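Local coordinates for putative dehydrogenase (Pseudomonas fluorescens, PDB 6UUG), which acts as the flavin-dependent monooxygenase MsuC of a two-component system, oxidising methanesulfinate in bacterial sulfur assimilation, at residues A342-K347 and D393-E398; R37-E42 and D62-S67. One frame throughout, in Å; residues are numbered along the deposited sequence.

The two contacts sit on opposite sides of the chain's centre, with about 21 Å between their nearest atoms, and share no helix. Interaction 1 joins helix 333-360 to helix 392-405 in the C-terminal helical region, where it is buried and other subunits of the tetramer pack close by. Interaction 2 pairs helices 32-53 and 58-67, consecutive elements of the N-terminal helical domain, and is only partly buried, with no other protein chain of the assembly touching it. Each is small and turns on one residue of its first segment, but the chemistry differs: in interaction 1 a methyl group lies against a lysine-glutamate pair, whereas in interaction 2 a leucine packs mainly on aliphatic carbons.

Interaction 1: residues A342-K347 and D393-E398; sequences AIATAK and DYKLHE
A344 of helix 333-360 turns its methyl group to K395 and E398, one helical turn apart on helix 392-405. Ahead of them, D393 and Y394 look to the third subunit of the tetramer, hydrogen-bonding H299 and D293 of that neighbouring chain, respectively. K395 is where the backbones come nearest, 6.8 Å from its CA to that of A344. Its chain does not run straight out: with chi2 at -91° and chi3 at 84° it curls, so that its last atoms pass alongside A344 CB, K395 CD at 4.3 Å. At the end of the chain K395 NZ meets E398 OE1 at 3.2 Å, a salt bridge whose hydrogen bond is weak. E398 brings its carboxylate across from the next turn with CG anti to the backbone N (chi1 171°) and the rest of the chain extended. Its two oxygens divide the work, since OE2 rests against A344 CB at 3.8 Å while OE1 faces the lysine. K347 NZ lies 5.8 Å from K395 NZ, and D390 stands by both, in a salt bridge to K347 and a long, weak ion pair to K395. No hydrogen bond joins the two segments; the polar groups of K395 and E398 pair along their own helix, and with D390 close by, the buried lysine charges are probably largely balanced beside a contact made through alanine's methyl.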
loop_
_atom_site.group_PDB
_atom_site.type_symbol
_atom_site.label_atom_id
_atom_site.label_comp_id
_atom_site.label_asym_id
_atom_site.label_seq_id
_atom_site.Cartn_x
_atom_site.Cartn_y
_atom_site.Cartn_z
ATOM N N ALA A 342 -0.776 12.345 -20.533
ATOM C CA ALA A 342 -1.663 11.183 -20.544
ATOM C C ALA A 342 -0.880 9.878 -20.643
ATOM O O ALA A 342 -1.259 8.869 -20.033
ATOM C CB ALA A 342 -2.655 11.289 -21.711
ATOM N N ILE A 343 0.189 9.861 -21.444
ATOM C CA ILE A 343 1.009 8.655 -21.582
ATOM C C ILE A 343 1.745 8.362 -20.279
ATOM O O ILE A 343 1.822 7.211 -19.824
ATOM C CB ILE A 343 2.003 8.806 -22.751
ATOM C CG1 ILE A 343 1.268 8.796 -24.097
ATOM C CG2 ILE A 343 3.045 7.680 -22.701
ATOM C CD1 ILE A 343 2.138 9.358 -25.274
ATOM N N ALA A 344 2.340 9.394 -19.681
ATOM C CA ALA A 344 3.071 9.169 -18.432
ATOM C C ALA A 344 2.145 8.680 -17.336
ATOM O O ALA A 344 2.529 7.826 -16.531
ATOM C CB ALA A 344 3.780 10.449 -17.983
ATOM N N THR A 345 0.912 9.198 -17.304
ATOM C CA THR A 345 -0.077 8.744 -16.329
ATOM C C THR A 345 -0.373 7.262 -16.520
ATOM O O THR A 345 -0.390 6.485 -15.554
ATOM C CB THR A 345 -1.356 9.579 -16.486
ATOM O OG1 THR A 345 -1.076 10.952 -16.175
ATOM C CG2 THR A 345 -2.452 9.083 -15.570
ATOM N N ALA A 346 -0.602 6.852 -17.773
ATOM C CA ALA A 346 -0.839 5.440 -18.077
ATOM C C ALA A 346 0.373 4.576 -17.744
ATOM O O ALA A 346 0.225 3.456 -17.233
ATOM C CB ALA A 346 -1.220 5.275 -19.555
ATOM N N LYS A 347 1.580 5.073 -18.034
ATOM C CA LYS A 347 2.788 4.294 -17.779
ATOM C C LYS A 347 3.000 4.063 -16.291
ATOM O O LYS A 347 3.379 2.953 -15.882
ATOM C CB LYS A 347 4.006 4.997 -18.394
ATOM C CG LYS A 347 5.231 4.063 -18.460
ATOM C CD LYS A 347 6.383 4.630 -19.280
ATOM C CE LYS A 347 7.626 3.737 -19.139
ATOM N NZ LYS A 347 8.819 4.528 -18.759
ATOM N N ASP A 393 10.014 7.352 -9.992
ATOM C CA ASP A 393 9.919 8.495 -9.089
ATOM C C ASP A 393 10.002 9.804 -9.857
ATOM O O ASP A 393 9.359 10.788 -9.490
ATOM C CB ASP A 393 11.016 8.442 -8.028
ATOM C CG ASP A 393 10.773 7.369 -6.992
ATOM O OD1 ASP A 393 9.617 7.229 -6.532
ATOM O OD2 ASP A 393 11.743 6.664 -6.663
ATOM N N TYR A 394 10.804 9.840 -10.916
ATOM C CA TYR A 394 10.905 11.073 -11.680
ATOM C C TYR A 394 9.741 11.248 -12.648
ATOM O O TYR A 394 9.431 12.384 -13.021
ATOM C CB TYR A 394 12.272 11.139 -12.378
ATOM C CG TYR A 394 13.315 11.566 -11.364
ATOM C CD1 TYR A 394 13.401 12.890 -10.955
ATOM C CD2 TYR A 394 14.155 10.637 -10.755
ATOM C CE1 TYR A 394 14.320 13.297 -9.994
ATOM C CE2 TYR A 394 15.100 11.039 -9.784
ATOM C CZ TYR A 394 15.162 12.370 -9.412
ATOM O OH TYR A 394 16.064 12.793 -8.461
ATOM N N LYS A 395 9.064 10.156 -13.035
ATOM C CA LYS A 395 7.786 10.300 -13.729
ATOM C C LYS A 395 6.742 10.943 -12.829
ATOM O O LYS A 395 5.970 11.802 -13.275
ATOM C CB LYS A 395 7.292 8.934 -14.232
ATOM C CG LYS A 395 8.102 8.354 -15.420
ATOM C CD LYS A 395 7.521 8.758 -16.804
ATOM C CE LYS A 395 8.013 10.126 -17.273
ATOM N NZ LYS A 395 8.006 10.276 -18.768
ATOM N N LEU A 396 6.701 10.535 -11.552
ATOM C CA LEU A 396 5.777 11.153 -10.610
ATOM C C LEU A 396 6.117 12.623 -10.401
ATOM O O LEU A 396 5.221 13.459 -10.236
ATOM C CB LEU A 396 5.804 10.390 -9.274
ATOM C CG LEU A 396 5.161 8.998 -9.342
ATOM C CD1 LEU A 396 5.438 8.194 -8.069
ATOM C CD2 LEU A 396 3.663 9.143 -9.568
ATOM N N HIS A 397 7.413 12.946 -10.376
ATOM C CA HIS A 397 7.842 14.337 -10.271
ATOM C C HIS A 397 7.266 15.170 -11.421
ATOM O O HIS A 397 6.669 16.232 -11.199
ATOM C CB HIS A 397 9.377 14.371 -10.247
ATOM C CG HIS A 397 9.964 15.726 -9.976
ATOM N ND1 HIS A 397 9.977 16.731 -10.924
ATOM C CD2 HIS A 397 10.616 16.220 -8.895
ATOM C CE1 HIS A 397 10.583 17.797 -10.422
ATOM N NE2 HIS A 397 10.980 17.514 -9.195
ATOM N N GLU A 398 7.405 14.674 -12.656
ATOM C CA GLU A 398 6.877 15.367 -13.837
ATOM C C GLU A 398 5.356 15.527 -13.765
ATOM O O GLU A 398 4.814 16.603 -14.044
ATOM C CB GLU A 398 7.286 14.586 -15.097
ATOM C CG GLU A 398 6.639 15.052 -16.395
ATOM C CD GLU A 398 6.637 13.972 -17.482
ATOM O OE1 GLU A 398 7.678 13.303 -17.662
ATOM O OE2 GLU A 398 5.578 13.797 -18.145
#

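Interaction 2: residues R37-E42 and D62-S67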
loop_
_atom_site.group_PDB
_atom_site.type_symbol
_atom_site.label_atom_id
_atom_site.label_comp_id
_atom_site.label_asym_id
_atom_site.label_seq_id
_atom_site.Cartn_x
_atom_site.Cartn_y
_atom_site.Cartn_z
ATOM N N ARG A 37 -3.099 -12.480 -33.075
ATOM C CA ARG A 37 -3.564 -13.401 -32.041
ATOM C C ARG A 37 -3.265 -14.845 -32.427
ATOM O O ARG A 37 -2.945 -15.676 -31.569
ATOM C CB ARG A 37 -5.058 -13.205 -31.782
ATOM C CG ARG A 37 -5.399 -11.881 -31.115
ATOM C CD ARG A 37 -6.834 -11.442 -31.391
ATOM N NE ARG A 37 -7.800 -12.040 -30.476
ATOM N N GLN A 38 -3.357 -15.149 -33.721
ATOM C CA GLN A 38 -2.977 -16.462 -34.223
ATOM C C GLN A 38 -1.491 -16.720 -34.011
ATOM O O GLN A 38 -1.097 -17.797 -33.558
ATOM C CB GLN A 38 -3.361 -16.545 -35.699
ATOM C CG GLN A 38 -2.972 -17.784 -36.442
ATOM C CD GLN A 38 -3.548 -17.759 -37.841
ATOM O OE1 GLN A 38 -4.711 -18.109 -38.046
ATOM N NE2 GLN A 38 -2.757 -17.302 -38.804
ATOM N N LEU A 39 -0.648 -15.735 -34.350
ATOM C CA LEU A 39 0.785 -15.852 -34.106
ATOM C C LEU A 39 1.075 -16.005 -32.621
ATOM O O LEU A 39 1.919 -16.818 -32.221
ATOM C CB LEU A 39 1.519 -14.616 -34.634
ATOM C CG LEU A 39 1.812 -14.438 -36.115
ATOM C CD1 LEU A 39 2.451 -13.078 -36.312
ATOM C CD2 LEU A 39 2.743 -15.541 -36.578
ATOM N N ALA A 40 0.412 -15.190 -31.794
ATOM C CA ALA A 40 0.605 -15.261 -30.349
ATOM C C ALA A 40 0.334 -16.666 -29.824
ATOM O O ALA A 40 1.057 -17.162 -28.954
ATOM C CB ALA A 40 -0.300 -14.239 -29.657
ATOM N N ALA A 41 -0.710 -17.322 -30.340
ATOM C CA ALA A 41 -0.992 -18.698 -29.937
ATOM C C ALA A 41 0.177 -19.624 -30.268
ATOM O O ALA A 41 0.551 -20.483 -29.455
ATOM C CB ALA A 41 -2.279 -19.184 -30.608
ATOM N N GLU A 42 0.767 -19.466 -31.455
ATOM C CA GLU A 42 1.931 -20.271 -31.816
ATOM C C GLU A 42 3.130 -19.918 -30.944
ATOM O O GLU A 42 3.855 -20.811 -30.485
ATOM C CB GLU A 42 2.270 -20.084 -33.299
ATOM C CG GLU A 42 1.180 -20.554 -34.245
ATOM N N ASP A 62 11.178 -14.725 -38.090
ATOM C CA ASP A 62 10.800 -15.056 -39.465
ATOM C C ASP A 62 9.285 -15.173 -39.607
ATOM O O ASP A 62 8.721 -14.792 -40.640
ATOM C CB ASP A 62 11.478 -16.357 -39.910
ATOM C CG ASP A 62 12.963 -16.180 -40.207
ATOM O OD1 ASP A 62 13.416 -15.027 -40.401
ATOM O OD2 ASP A 62 13.676 -17.206 -40.246
ATOM N N ALA A 63 8.610 -15.699 -38.582
ATOM C CA ALA A 63 7.152 -15.755 -38.609
ATOM C C ALA A 63 6.544 -14.358 -38.692
ATOM O O ALA A 63 5.516 -14.163 -39.344
ATOM C CB ALA A 63 6.632 -16.498 -37.380
ATOM N N LEU A 64 7.160 -13.379 -38.024
ATOM C CA LEU A 64 6.738 -11.988 -38.185
ATOM C C LEU A 64 6.981 -11.496 -39.609
ATOM O O LEU A 64 6.121 -10.824 -40.192
ATOM C CB LEU A 64 7.467 -11.095 -37.174
ATOM C CG LEU A 64 7.043 -11.269 -35.712
ATOM C CD1 LEU A 64 7.935 -10.415 -34.807
ATOM C CD2 LEU A 64 5.598 -10.878 -35.535
ATOM N N ARG A 65 8.142 -11.820 -40.184
ATOM C CA ARG A 65 8.416 -11.446 -41.573
ATOM C C ARG A 65 7.327 -11.950 -42.512
ATOM O O ARG A 65 6.792 -11.192 -43.331
ATOM C CB ARG A 65 9.779 -11.985 -42.005
ATOM C CG ARG A 65 10.956 -11.226 -41.442
ATOM C CD ARG A 65 12.272 -11.831 -41.888
ATOM N NE ARG A 65 13.369 -10.963 -41.484
ATOM C CZ ARG A 65 14.074 -11.105 -40.366
ATOM N NH1 ARG A 65 13.838 -12.116 -39.539
ATOM N NH2 ARG A 65 15.039 -10.237 -40.086
ATOM N N ASP A 66 6.955 -13.225 -42.380
ATOM C CA ASP A 66 5.967 -13.823 -43.271
ATOM C C ASP A 66 4.551 -13.323 -43.011
ATOM O O ASP A 66 3.708 -13.405 -43.908
ATOM C CB ASP A 66 6.028 -15.344 -43.143
ATOM C CG ASP A 66 7.365 -15.910 -43.598
ATOM O OD1 ASP A 66 8.088 -15.204 -44.338
ATOM O OD2 ASP A 66 7.690 -17.054 -43.218
ATOM N N SER A 67 4.272 -12.789 -41.815
ATOM C CA SER A 67 2.912 -12.391 -41.450
ATOM C C SER A 67 2.436 -11.135 -42.165
ATOM O O SER A 67 1.223 -10.898 -42.232
ATOM C CB SER A 67 2.828 -12.142 -39.942
ATOM O OG SER A 67 3.556 -10.965 -39.602
#
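L39 and A63 mark the nearest backbone approach of two nearly antiparallel helices, their CA atoms 7.8 Å apart and the axes of the short segments 11.4 Å apart at 161°. This is a helical hairpin at the start of the N-terminal helical domain of the acyl-CoA dehydrogenase fold, helix 32-53 turning back into helix 58-67. The spacing is wide, and L39 bridges it. With CG anti to the carbonyl carbon (chi1 -78°), its two methyls fork over the facing helix: CD2 touches A63 CB at 4.1 Å, while CD1 reaches S67 CB at 3.8 Å and L64 CD2 at 3.9 Å. The two leucines cross obliquely, and both pack on F95 of helix 85-96, tying the hairpin to the rest of the domain. An alanine in place of L39 would remove both methyl branches and would probably open a gap facing A63, L64 and S67, with no side chain of R37-E42 left to touch D62-S67. The hydroxyl of S67 turns to its own helix, where S67 OG donates to L64 O at 2.6 Å from a position tilted 21° out of the carbonyl plane, and that oxygen also accepts from S67 N.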